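Local coordinates for suppressor protein MPT5 (Saccharomyces cerevisiae, PDB 5BZ1) that binds the 3'-UTR of target mRNAs through its Pumilio repeat domain and regulates their expression after transcription, repressing HO among others, at residues N308-V311 with L312-N316; L28-K31 with L32-S36; H178-C181 with V182-L186; L232-E235 with L236-L240. All coordinates share one frame; numbering follows the deposited sequence. Where two conformers were deposited one is given.

Overall arrangement
All four contacts are local turns of helix or helix ends within one Pumilio homology domain, the all-helical, curved repeat scaffold that binds single-stranded RNA. Along the chain they run contact 2 (helix 22-32, Pumilio 1), contact 3 (helix 179-189, Pumilio 5), contact 4 (helix 229-240, across the boundary of Pumilio 6 and 7) and contact 1 (helix 309-312, Pumilio 8). Contacts 1 and 2 lie on opposite sides of the chain's centre, 69 Å apart between centres, with contact 3 near that centre, 38 Å from contact 2 and 34 Å from contact 1. Contacts 2 and 3 meet RNA bases directly and contact 1 comes within about 3 Å of the RNA at its nearest atom, whereas contact 4 keeps about 14 Å away.

Contact 1: N308-V311 with L312-N316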
loop_
_atom_site.group_PDB
_atom_site.type_symbol
_atom_site.label_atom_id
_atom_site.label_comp_id
_atom_site.label_asym_id
_atom_site.label_seq_id
_atom_site.Cartn_x
_atom_site.Cartn_y
_atom_site.Cartn_z
ATOM N N ASN A 308 -13.636 -16.539 -26.596
ATOM C CA ASN A 308 -12.740 -17.441 -25.876
ATOM C C ASN A 308 -13.436 -18.281 -24.808
ATOM O O ASN A 308 -12.783 -18.800 -23.905
ATOM C CB ASN A 308 -11.595 -16.647 -25.235
ATOM C CG ASN A 308 -10.728 -15.946 -26.259
ATOM O OD1 ASN A 308 -9.811 -16.542 -26.826
ATOM N ND2 ASN A 308 -11.014 -14.673 -26.503
ATOM N N LEU A 309 -14.755 -18.421 -24.926
ATOM C CA LEU A 309 -15.569 -19.095 -23.909
ATOM C C LEU A 309 -15.112 -20.525 -23.625
ATOM O O LEU A 309 -15.106 -20.968 -22.475
ATOM C CB LEU A 309 -17.044 -19.084 -24.324
ATOM C CG LEU A 309 -18.055 -19.824 -23.445
ATOM C CD1 LEU A 309 -18.035 -19.308 -22.018
ATOM C CD2 LEU A 309 -19.451 -19.702 -24.028
ATOM N N ASN A 310 -14.719 -21.235 -24.677
ATOM C CA ASN A 310 -14.327 -22.634 -24.560
ATOM C C ASN A 310 -13.091 -22.862 -23.681
ATOM O O ASN A 310 -12.991 -23.877 -22.987
ATOM C CB ASN A 310 -14.083 -23.226 -25.945
ATOM C CG ASN A 310 -14.043 -24.733 -25.925
ATOM O OD1 ASN A 310 -14.849 -25.374 -25.253
ATOM N ND2 ASN A 310 -13.092 -25.312 -26.650
ATOM N N VAL A 311 -12.150 -21.923 -23.731
ATOM C CA VAL A 311 -10.940 -21.995 -22.915
ATOM C C VAL A 311 -11.227 -21.556 -21.482
ATOM O O VAL A 311 -10.806 -22.207 -20.524
ATOM C CB VAL A 311 -9.813 -21.128 -23.509
ATOM C CG1 VAL A 311 -8.676 -20.942 -22.512
ATOM C CG2 VAL A 311 -9.295 -21.746 -24.794
ATOM N N LEU A 312 -11.958 -20.454 -21.351
ATOM C CA LEU A 312 -12.239 -19.841 -20.055
ATOM C C LEU A 312 -13.083 -20.722 -19.126
ATOM O O LEU A 312 -12.780 -20.845 -17.939
ATOM C CB LEU A 312 -12.914 -18.482 -20.257
ATOM C CG LEU A 312 -12.038 -17.382 -20.857
ATOM C CD1 LEU A 312 -12.881 -16.226 -21.359
ATOM C CD2 LEU A 312 -11.029 -16.884 -19.829
ATOM N N ILE A 313 -14.132 -21.338 -19.665
ATOM C CA ILE A 313 -15.035 -22.161 -18.863
ATOM C C ILE A 313 -14.325 -23.402 -18.320
ATOM O O ILE A 313 -14.776 -24.026 -17.357
ATOM C CB ILE A 313 -16.281 -22.580 -19.684
ATOM C CG1 ILE A 313 -17.432 -22.980 -18.761
ATOM C CG2 ILE A 313 -15.947 -23.705 -20.668
ATOM C CD1 ILE A 313 -18.689 -23.402 -19.500
ATOM N N ARG A 314 -13.196 -23.727 -18.943
ATOM C CA ARG A 314 -12.469 -24.962 -18.688
ATOM C C ARG A 314 -11.229 -24.715 -17.827
ATOM O O ARG A 314 -10.655 -25.648 -17.260
ATOM C CB ARG A 314 -12.048 -25.557 -20.031
ATOM C CG ARG A 314 -12.199 -27.053 -20.160
ATOM C CD ARG A 314 -12.104 -27.461 -21.627
ATOM N NE ARG A 314 -13.185 -26.887 -22.426
ATOM C CZ ARG A 314 -14.359 -27.479 -22.627
ATOM N NH1 ARG A 314 -14.607 -28.666 -22.089
ATOM N NH2 ARG A 314 -15.287 -26.886 -23.367
ATOM N N ASP A 315 -10.820 -23.455 -17.730
ATOM C CA ASP A 315 -9.566 -23.112 -17.065
ATOM C C ASP A 315 -9.706 -22.990 -15.545
ATOM O O ASP A 315 -10.723 -22.503 -15.044
ATOM C CB ASP A 315 -8.995 -21.823 -17.653
ATOM C CG ASP A 315 -7.631 -21.484 -17.091
ATOM O OD1 ASP A 315 -6.626 -22.000 -17.623
ATOM O OD2 ASP A 315 -7.565 -20.699 -16.119
ATOM N N ASN A 316 -8.676 -23.435 -14.826
ATOM C CA ASN A 316 -8.668 -23.427 -13.364
ATOM C C ASN A 316 -8.902 -22.048 -12.751
ATOM O O ASN A 316 -9.438 -21.934 -11.646
ATOM C CB ASN A 316 -7.346 -23.994 -12.834
ATOM C CG ASN A 316 -7.220 -25.489 -13.041
ATOM O OD1 ASN A 316 -8.213 -26.215 -13.034
ATOM N ND2 ASN A 316 -5.990 -25.961 -13.221
#
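The side chains of Asn310 and Arg314 cross at a slant at the end of the short helix 309-312 in Pumilio 8 of the PUF repeat fold. The arginine chain can be followed outward. Its CB packs against Asn310 O at 3.5 Å, and CD stays within van der Waals reach of the same carbonyl. A bend at chi3 (-63°) folds the chain back toward the helix, where NE donates to Asn310 O over 3.1 Å, a fairly straight bond that lies only slightly out of the guanidinium plane. At the tip, NH2 donates to Asn310 OD1, which sits at the edge of the guanidinium group; the modelled separation is very short and its exact length should not be pressed. One asparagine thus offers its backbone and side-chain oxygens to two nitrogens of a single arginine, the amide and guanidinium planes standing 65° apart. NH1 has a weak bond to Ser378 O.

On the buried flank of the same turn, Ile313 N bonds to Leu309 O at 3.0 Å, and Leu309 CD1 lies 4.4 Å from Ile313 CB. Both apolar side chains also touch Leu322 of helix 318-326, joining the turn to the next helix. Asp315 then caps that helix through OD2, which accepts from Phe317 N and Gly318 N. On the flank near helix 244-248, Leu312 CD1 rests 4.1 Å from Asn308 CB.

Contact 2: L28-K31 with L32-S36; sequences LQKK and LETPS. With nucleotides of chain B.
The RNA-reading helix of Pumilio 1 in the PUF repeat scaffold ends where Thr34 bonds back to Lys30. Thr34 OG1 donates to Lys30 O at 2.6 Å, while Thr34 N donates to Lys31 O from well above the carbonyl plane. The threonine thus grips two successive carbonyls at the helix end. Its first torsion (-50°) sets OG1 beside its own backbone N, on the side facing Lys30.

Earlier in the helix, Gln29 turns toward the RNA, its chain extended beyond CG, and meets A10 of chain B with both ends of its amide. NE2 donates to A10 N1 at 2.8 Å, and OE1 accepts from A10 N6 at 3.1 Å in an almost straight bond (174°). This paired donor and acceptor matches the Watson-Crick edge of adenine, as in other Pumilio repeats that read adenine. A leucine here would probably leave A10 N1 and N6 without these partners and weaken discrimination of the base.

Glu33 runs past the carbonyl of Gln29, its CG 3.2 Å from Gln29 O, and carries its carboxylate to a salt bridge with Lys68. On the buried flank Leu28 and Leu32 both pack against Leu65 of helix 62-69, joining this repeat to the next. Between these leucines the backbone is closed by Leu32 N donating to Leu28 O, and Leu32 CG settles 3.4 Å from that same oxygen.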
loop_
_atom_site.group_PDB
_atom_site.type_symbol
_atom_site.label_atom_id
_atom_site.label_comp_id
_atom_site.label_asym_id
_atom_site.label_seq_id
_atom_site.Cartn_x
_atom_site.Cartn_y
_atom_site.Cartn_z
ATOM N N LEU A 28 17.141 4.150 35.032
ATOM C CA LEU A 28 17.010 5.507 34.507
ATOM C C LEU A 28 15.587 5.789 34.017
ATOM O O LEU A 28 15.080 6.905 34.157
ATOM C CB LEU A 28 18.023 5.754 33.390
ATOM C CG LEU A 28 19.492 5.667 33.801
ATOM C CD1 LEU A 28 20.407 5.889 32.604
ATOM C CD2 LEU A 28 19.799 6.669 34.903
ATOM N N GLN A 29 14.949 4.771 33.445
ATOM C CA GLN A 29 13.573 4.893 32.984
ATOM C C GLN A 29 12.616 5.103 34.153
ATOM O O GLN A 29 11.692 5.910 34.068
ATOM C CB GLN A 29 13.166 3.653 32.189
ATOM C CG GLN A 29 13.905 3.488 30.869
ATOM C CD GLN A 29 13.632 2.149 30.221
ATOM O OE1 GLN A 29 12.485 1.809 29.936
ATOM N NE2 GLN A 29 14.688 1.375 29.994
ATOM N N LYS A 30 12.843 4.370 35.238
ATOM C CA LYS A 30 12.041 4.517 36.448
ATOM C C LYS A 30 12.196 5.919 37.031
ATOM O O LYS A 30 11.232 6.509 37.521
ATOM C CB LYS A 30 12.434 3.464 37.488
ATOM C CG LYS A 30 11.695 3.593 38.809
ATOM C CD LYS A 30 12.115 2.513 39.799
ATOM C CE LYS A 30 11.341 2.632 41.104
ATOM N NZ LYS A 30 11.730 1.584 42.087
ATOM N N LYS A 31 13.414 6.449 36.969
ATOM C CA LYS A 31 13.693 7.792 37.464
ATOM C C LYS A 31 12.973 8.845 36.622
ATOM O O LYS A 31 12.448 9.822 37.158
ATOM C CB LYS A 31 15.198 8.052 37.470
ATOM C CG LYS A 31 15.759 8.387 38.840
ATOM C CD LYS A 31 15.336 7.354 39.870
ATOM C CE LYS A 31 15.825 7.729 41.256
ATOM N NZ LYS A 31 15.403 6.726 42.270
ATOM N N LEU A 32 12.948 8.635 35.306
ATOM C CA LEU A 32 12.219 9.519 34.397
ATOM C C LEU A 32 10.723 9.470 34.686
ATOM O O LEU A 32 10.007 10.449 34.470
ATOM C CB LEU A 32 12.483 9.135 32.939
ATOM C CG LEU A 32 13.852 9.504 32.372
ATOM C CD1 LEU A 32 14.082 8.829 31.030
ATOM C CD2 LEU A 32 13.972 11.006 32.226
ATOM N N GLU A 33 10.259 8.325 35.182
ATOM C CA GLU A 33 8.855 8.150 35.531
ATOM C C GLU A 33 8.560 8.635 36.950
ATOM O O GLU A 33 7.419 8.572 37.405
ATOM C CB GLU A 33 8.441 6.684 35.384
ATOM C CG GLU A 33 8.500 6.139 33.959
ATOM C CD GLU A 33 8.225 4.645 33.902
ATOM O OE1 GLU A 33 8.027 4.109 32.791
ATOM O OE2 GLU A 33 8.207 4.004 34.974
ATOM N N THR A 34 9.595 9.108 37.642
ATOM C CA THR A 34 9.455 9.636 38.999
ATOM C C THR A 34 9.328 11.158 38.956
ATOM O O THR A 34 10.323 11.860 38.769
ATOM C CB THR A 34 10.661 9.257 39.880
ATOM O OG1 THR A 34 10.904 7.849 39.781
ATOM C CG2 THR A 34 10.403 9.630 41.341
ATOM N N PRO A 35 8.095 11.668 39.141
ATOM C CA PRO A 35 7.735 13.084 38.987
ATOM C C PRO A 35 8.683 14.038 39.712
ATOM O O PRO A 35 9.093 15.041 39.129
ATOM C CB PRO A 35 6.339 13.153 39.612
ATOM C CG PRO A 35 5.774 11.787 39.404
ATOM C CD PRO A 35 6.945 10.856 39.581
ATOM N N SER A 36 9.029 13.725 40.958
ATOM C CA SER A 36 9.917 14.580 41.742
ATOM C C SER A 36 11.307 14.721 41.116
ATOM O O SER A 36 11.947 15.767 41.242
ATOM C CB SER A 36 10.051 14.048 43.172
ATOM O OG SER A 36 10.732 12.805 43.194
ATOM P P A B 10 13.000 -9.048 24.285
ATOM O OP1 A B 10 13.254 -10.479 24.586
ATOM O OP2 A B 10 11.616 -8.516 24.359
ATOM O "O5'" A B 10 13.928 -8.190 25.251
ATOM C "C5'" A B 10 15.341 -8.177 25.077
ATOM C "C4'" A B 10 16.062 -7.747 26.328
ATOM O "O4'" A B 10 15.745 -6.356 26.616
ATOM C "C3'" A B 10 15.710 -8.535 27.590
ATOM O "O3'" A B 10 16.875 -8.657 28.406
ATOM C "C2'" A B 10 14.702 -7.624 28.284
ATOM O "O2'" A B 10 14.597 -7.814 29.680
ATOM C "C1'" A B 10 15.258 -6.247 27.939
ATOM N N9 A B 10 14.278 -5.156 28.004
ATOM C C8 A B 10 12.955 -5.161 27.640
ATOM N N7 A B 10 12.356 -4.012 27.836
ATOM C C5 A B 10 13.345 -3.192 28.368
ATOM C C6 A B 10 13.351 -1.847 28.795
ATOM N N6 A B 10 12.285 -1.045 28.751
ATOM N N1 A B 10 14.513 -1.347 29.275
ATOM C C2 A B 10 15.590 -2.143 29.322
ATOM N N3 A B 10 15.706 -3.417 28.951
ATOM C C4 A B 10 14.536 -3.889 28.479
#

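Contact 3: H178-C181 with V182-L186. With nucleotides of chain B.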
loop_
_atom_site.group_PDB
_atom_site.type_symbol
_atom_site.label_atom_id
_atom_site.label_comp_id
_atom_site.label_asym_id
_atom_site.label_seq_id
_atom_site.Cartn_x
_atom_site.Cartn_y
_atom_site.Cartn_z
ATOM N N HIS A 178 7.200 -6.667 1.474
ATOM C CA HIS A 178 7.042 -5.506 2.338
ATOM C C HIS A 178 6.745 -4.241 1.534
ATOM O O HIS A 178 5.887 -3.441 1.916
ATOM C CB HIS A 178 8.297 -5.299 3.195
ATOM C CG HIS A 178 8.623 -6.457 4.079
ATOM N ND1 HIS A 178 9.918 -6.773 4.449
ATOM C CD2 HIS A 178 7.832 -7.377 4.677
ATOM C CE1 HIS A 178 9.904 -7.835 5.228
ATOM N NE2 HIS A 178 8.648 -8.226 5.383
ATOM N N GLY A 179 7.462 -4.062 0.428
ATOM C CA GLY A 179 7.283 -2.894 -0.415
ATOM C C GLY A 179 5.864 -2.687 -0.907
ATOM O O GLY A 179 5.396 -1.550 -0.988
ATOM N N CYS A 180 5.178 -3.778 -1.236
ATOM C CA CYS A 180 3.798 -3.723 -1.710
ATOM C C CYS A 180 2.874 -3.122 -0.651
ATOM O O CYS A 180 1.955 -2.362 -0.957
ATOM C CB CYS A 180 3.329 -5.131 -2.076
ATOM S SG CYS A 180 1.632 -5.237 -2.667
ATOM N N CYS A 181 3.124 -3.479 0.606
ATOM C CA CYS A 181 2.324 -2.968 1.720
ATOM C C CYS A 181 2.601 -1.487 1.975
ATOM O O CYS A 181 1.678 -0.701 2.191
ATOM C CB CYS A 181 2.588 -3.782 2.986
ATOM S SG CYS A 181 2.041 -5.503 2.876
ATOM N N VAL A 182 3.876 -1.109 1.940
ATOM C CA VAL A 182 4.277 0.284 2.117
ATOM C C VAL A 182 3.637 1.173 1.051
ATOM O O VAL A 182 3.102 2.245 1.356
ATOM C CB VAL A 182 5.810 0.437 2.046
ATOM C CG1 VAL A 182 6.216 1.899 2.153
ATOM C CG2 VAL A 182 6.480 -0.384 3.142
ATOM N N LEU A 183 3.688 0.715 -0.198
ATOM C CA LEU A 183 3.156 1.469 -1.331
ATOM C C LEU A 183 1.655 1.722 -1.191
ATOM O O LEU A 183 1.170 2.800 -1.532
ATOM C CB LEU A 183 3.451 0.743 -2.647
ATOM C CG LEU A 183 3.079 1.475 -3.938
ATOM C CD1 LEU A 183 3.726 2.848 -3.979
ATOM C CD2 LEU A 183 3.488 0.662 -5.156
ATOM N N GLN A 184 0.929 0.728 -0.685
ATOM C CA GLN A 184 -0.507 0.869 -0.451
ATOM C C GLN A 184 -0.798 1.891 0.648
ATOM O O GLN A 184 -1.752 2.665 0.543
ATOM C CB GLN A 184 -1.132 -0.483 -0.095
ATOM C CG GLN A 184 -1.166 -1.477 -1.254
ATOM C CD GLN A 184 -1.718 -2.832 -0.855
ATOM O OE1 GLN A 184 -2.860 -2.945 -0.410
ATOM N NE2 GLN A 184 -0.906 -3.870 -1.015
ATOM N N LYS A 185 0.019 1.885 1.701
ATOM C CA LYS A 185 -0.111 2.871 2.773
ATOM C C LYS A 185 0.083 4.274 2.209
ATOM O O LYS A 185 -0.712 5.175 2.471
ATOM C CB LYS A 185 0.923 2.622 3.875
ATOM C CG LYS A 185 0.843 1.248 4.526
ATOM C CD LYS A 185 -0.506 1.009 5.172
ATOM C CE LYS A 185 -0.605 -0.406 5.737
ATOM N NZ LYS A 185 0.391 -0.689 6.812
ATOM N N LEU A 186 1.147 4.439 1.430
ATOM C CA LEU A 186 1.456 5.711 0.790
ATOM C C LEU A 186 0.305 6.205 -0.084
ATOM O O LEU A 186 -0.109 7.362 0.020
ATOM C CB LEU A 186 2.722 5.573 -0.056
ATOM C CG LEU A 186 3.161 6.827 -0.809
ATOM C CD1 LEU A 186 3.674 7.888 0.159
ATOM C CD2 LEU A 186 4.213 6.492 -1.841
ATOM P P U B 6 2.852 -11.033 9.918
ATOM O OP1 U B 6 2.766 -12.479 9.575
ATOM O OP2 U B 6 2.197 -10.529 11.160
ATOM O "O5'" U B 6 4.386 -10.602 9.975
ATOM C "C5'" U B 6 5.331 -11.103 9.034
ATOM C "C4'" U B 6 6.628 -10.331 9.081
ATOM O "O4'" U B 6 6.579 -9.241 8.119
ATOM C "C3'" U B 6 6.971 -9.697 10.431
ATOM O "O3'" U B 6 8.384 -9.741 10.630
ATOM C "C2'" U B 6 6.531 -8.247 10.243
ATOM O "O2'" U B 6 7.187 -7.315 11.080
ATOM C "C1'" U B 6 6.868 -8.019 8.773
ATOM N N1 U B 6 6.102 -6.937 8.134
ATOM C C2 U B 6 6.790 -5.771 7.839
ATOM O O2 U B 6 7.976 -5.637 8.092
ATOM N N3 U B 6 6.046 -4.773 7.247
ATOM C C4 U B 6 4.703 -4.829 6.923
ATOM O O4 U B 6 4.165 -3.853 6.393
ATOM C C5 U B 6 4.066 -6.073 7.260
ATOM C C6 U B 6 4.764 -7.063 7.840
ATOM P P A B 4 -2.616 -15.564 0.683
ATOM O OP1 A B 4 -2.171 -16.572 1.673
ATOM O OP2 A B 4 -3.952 -14.925 0.815
ATOM O "O5'" A B 4 -1.541 -14.393 0.624
ATOM C "C5'" A B 4 -0.183 -14.659 0.307
ATOM C "C4'" A B 4 0.682 -13.462 0.604
ATOM O "O4'" A B 4 0.307 -12.368 -0.269
ATOM C "C3'" A B 4 0.545 -12.883 2.001
ATOM O "O3'" A B 4 1.297 -13.598 2.966
ATOM C "C2'" A B 4 1.002 -11.441 1.812
ATOM O "O2'" A B 4 2.421 -11.351 1.814
ATOM C "C1'" A B 4 0.492 -11.137 0.397
ATOM N N9 A B 4 -0.787 -10.398 0.395
ATOM C C8 A B 4 -2.058 -10.896 0.575
ATOM N N7 A B 4 -2.992 -9.975 0.519
ATOM C C5 A B 4 -2.301 -8.790 0.286
ATOM C C6 A B 4 -2.722 -7.453 0.126
ATOM N N6 A B 4 -3.996 -7.054 0.177
ATOM N N1 A B 4 -1.767 -6.522 -0.091
ATOM C C2 A B 4 -0.484 -6.908 -0.145
ATOM N N3 A B 4 0.034 -8.129 -0.011
ATOM C C4 A B 4 -0.938 -9.038 0.208
ATOM P P U B 5 0.823 -13.644 4.502
ATOM O OP1 U B 5 1.718 -14.592 5.206
ATOM O OP2 U B 5 -0.649 -13.834 4.561
ATOM O "O5'" U B 5 1.139 -12.181 5.042
ATOM C "C5'" U B 5 2.472 -11.786 5.352
ATOM C "C4'" U B 5 2.503 -10.649 6.344
ATOM O "O4'" U B 5 2.022 -9.431 5.704
ATOM C "C3'" U B 5 1.635 -10.842 7.590
ATOM O "O3'" U B 5 2.262 -10.186 8.689
ATOM C "C2'" U B 5 0.367 -10.080 7.223
ATOM O "O2'" U B 5 -0.428 -9.678 8.320
ATOM C "C1'" U B 5 0.954 -8.895 6.466
ATOM N N1 U B 5 0.007 -8.211 5.572
ATOM C C2 U B 5 -0.014 -6.825 5.622
ATOM O O2 U B 5 0.725 -6.181 6.352
ATOM N N3 U B 5 -0.920 -6.219 4.779
ATOM C C4 U B 5 -1.793 -6.854 3.918
ATOM O O4 U B 5 -2.555 -6.180 3.220
ATOM C C5 U B 5 -1.711 -8.287 3.937
ATOM C C6 U B 5 -0.840 -8.907 4.742
#
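Cys180 and Gln184 face each other across one turn of the RNA-binding helix of Pumilio 5, in the middle of the PUF scaffold. The tight part is the helix itself. Cys180 O takes two bonds, from Gln184 N and from Gln184 NE2 at 3.2 Å, which reach it from opposite faces of its carbonyl plane. NE2 also donates to N1 of A4 of chain B at 2.9 Å and nearly straight (174°); its bond to Cys180 O, from well above the carbonyl plane, probably helps to steady the amide that reads the base. Gln184 keeps CG beside its backbone N (chi1 -69°) and runs extended from there to A4. Inward, Leu183 packs on Ile164 and Ile218, and Val182 on Ile145, with Val182 CG2 3.3 Å from His178 O.

Toward U5 and U6 of chain B the approaches are longer, van der Waals ones. Cys181 SG comes to 3.6 Å from U5 N3, and the face of the His178 ring lies near U6, with O2 above its rim. On the outer side the partly exposed Lys185 bends back so that NZ bonds to Gln146 OE1, while its CG passes 3.2 Å from Cys181 O.

Contact 4: L232-E235 with L236-L240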
loop_
_atom_site.group_PDB
_atom_site.type_symbol
_atom_site.label_atom_id
_atom_site.label_comp_id
_atom_site.label_asym_id
_atom_site.label_seq_id
_atom_site.Cartn_x
_atom_site.Cartn_y
_atom_site.Cartn_z
ATOM N N LEU A 232 -7.687 5.565 -15.852
ATOM C CA LEU A 232 -7.135 4.250 -15.525
ATOM C C LEU A 232 -7.833 3.087 -16.235
ATOM O O LEU A 232 -7.174 2.147 -16.677
ATOM C CB LEU A 232 -7.123 4.017 -14.010
ATOM C CG LEU A 232 -6.357 2.771 -13.558
ATOM C CD1 LEU A 232 -4.907 2.837 -14.018
ATOM C CD2 LEU A 232 -6.427 2.596 -12.052
ATOM N N LEU A 233 -9.158 3.152 -16.334
ATOM C CA LEU A 233 -9.936 2.102 -16.991
ATOM C C LEU A 233 -9.506 1.901 -18.444
ATOM O O LEU A 233 -9.077 0.813 -18.829
ATOM C CB LEU A 233 -11.430 2.422 -16.925
ATOM C CG LEU A 233 -12.084 2.361 -15.546
ATOM C CD1 LEU A 233 -13.412 3.100 -15.550
ATOM C CD2 LEU A 233 -12.285 0.919 -15.124
ATOM N N ALA A 234 -9.618 2.957 -19.241
ATOM C CA ALA A 234 -9.205 2.910 -20.639
ATOM C C ALA A 234 -7.717 2.585 -20.785
ATOM O O ALA A 234 -7.330 1.802 -21.650
ATOM C CB ALA A 234 -9.531 4.221 -21.326
ATOM N N GLU A 235 -6.888 3.197 -19.942
ATOM C CA GLU A 235 -5.445 2.981 -19.989
ATOM C C GLU A 235 -5.109 1.510 -19.761
ATOM O O GLU A 235 -4.367 0.908 -20.538
ATOM C CB GLU A 235 -4.743 3.840 -18.937
ATOM C CG GLU A 235 -3.247 3.978 -19.137
ATOM C CD GLU A 235 -2.886 5.148 -20.026
ATOM O OE1 GLU A 235 -3.601 6.171 -19.978
ATOM O OE2 GLU A 235 -1.888 5.045 -20.770
ATOM N N LEU A 236 -5.661 0.939 -18.692
ATOM C CA LEU A 236 -5.481 -0.480 -18.403
ATOM C C LEU A 236 -6.000 -1.346 -19.542
ATOM O O LEU A 236 -5.314 -2.261 -19.990
ATOM C CB LEU A 236 -6.180 -0.880 -17.103
ATOM C CG LEU A 236 -5.529 -0.480 -15.780
ATOM C CD1 LEU A 236 -6.286 -1.091 -14.615
ATOM C CD2 LEU A 236 -4.074 -0.904 -15.742
ATOM N N PHE A 237 -7.210 -1.061 -20.011
ATOM C CA PHE A 237 -7.813 -1.905 -21.030
ATOM C C PHE A 237 -7.059 -1.839 -22.354
ATOM O O PHE A 237 -6.936 -2.849 -23.043
ATOM C CB PHE A 237 -9.292 -1.577 -21.235
ATOM C CG PHE A 237 -10.025 -2.621 -22.026
ATOM C CD1 PHE A 237 -10.259 -3.880 -21.482
ATOM C CD2 PHE A 237 -10.465 -2.358 -23.313
ATOM C CE1 PHE A 237 -10.926 -4.855 -22.207
ATOM C CE2 PHE A 237 -11.133 -3.327 -24.044
ATOM C CZ PHE A 237 -11.364 -4.577 -23.489
ATOM N N ASN A 238 -6.554 -0.662 -22.709
ATOM C CA ASN A 238 -5.765 -0.520 -23.930
ATOM C C ASN A 238 -4.491 -1.364 -23.890
ATOM O O ASN A 238 -4.105 -1.970 -24.889
ATOM C CB ASN A 238 -5.418 0.948 -24.188
ATOM C CG ASN A 238 -6.634 1.781 -24.549
ATOM O OD1 ASN A 238 -7.678 1.247 -24.921
ATOM N ND2 ASN A 238 -6.501 3.101 -24.447
ATOM N N ARG A 239 -3.852 -1.405 -22.725
ATOM C CA ARG A 239 -2.594 -2.126 -22.556
ATOM C C ARG A 239 -2.786 -3.639 -22.445
ATOM O O ARG A 239 -1.858 -4.407 -22.707
ATOM C CB ARG A 239 -1.847 -1.611 -21.318
ATOM C CG ARG A 239 -0.491 -0.983 -21.624
ATOM C CD ARG A 239 0.380 -0.868 -20.380
ATOM N NE ARG A 239 1.778 -0.601 -20.714
ATOM C CZ ARG A 239 2.624 -1.523 -21.168
ATOM N NH1 ARG A 239 2.213 -2.771 -21.354
ATOM N NH2 ARG A 239 3.880 -1.201 -21.445
ATOM N N LEU A 240 -3.991 -4.062 -22.071
ATOM C CA LEU A 240 -4.239 -5.458 -21.712
ATOM C C LEU A 240 -5.246 -6.212 -22.578
ATOM O O LEU A 240 -5.247 -7.442 -22.572
ATOM C CB LEU A 240 -4.713 -5.538 -20.268
ATOM C CG LEU A 240 -3.763 -4.934 -19.249
ATOM C CD1 LEU A 240 -4.448 -4.873 -17.902
ATOM C CD2 LEU A 240 -2.478 -5.745 -19.191
#
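Leu232 and Leu236, one turn apart on helix 229-240, cross at a slant, the branched end of one against the flank of the other. Leu232 CD1 lies 3.8 Å from Leu236 CG, and Leu232 CG is 4.0 Å from Leu236 CD1. The two chains leave the helix differently: Leu232 swings CG opposite its backbone N (chi1 -170°), which carries its end forward along the helix, while Leu236 keeps CG beside the backbone N (chi1 -76°), over the preceding turn. Leu236 CG consequently also rests 3.2 Å from Leu232 O, the carbonyl that accepts from Leu236 N. An alanine in place of Leu236 is likely to leave Leu232 CD1 without its apolar neighbour and open a gap toward Leu206 and Leu223.

On another flank Phe237 sets CB 3.4 Å from Leu233 O but sends its ring away from that turn. The more exposed flank carries polar chains. Asn238 lays its amide carbon against the Ala234 carbonyl, CG 3.0 Å from Ala234 O, while Asn238 N makes the helical bond to that oxygen. Glu235 and Arg239 diverge, their OE2 and NE 6.7 Å apart, so any attraction of charge acts at a distance.

This helix links Pumilio 6 to Pumilio 7 within the all-helical stack. Leu232 and Leu236 face helix 215-223 through Leu222 and Leu223, whereas Leu233 and Phe237 pack against Phe260 of helix 253-273 and also touch helix 288-307.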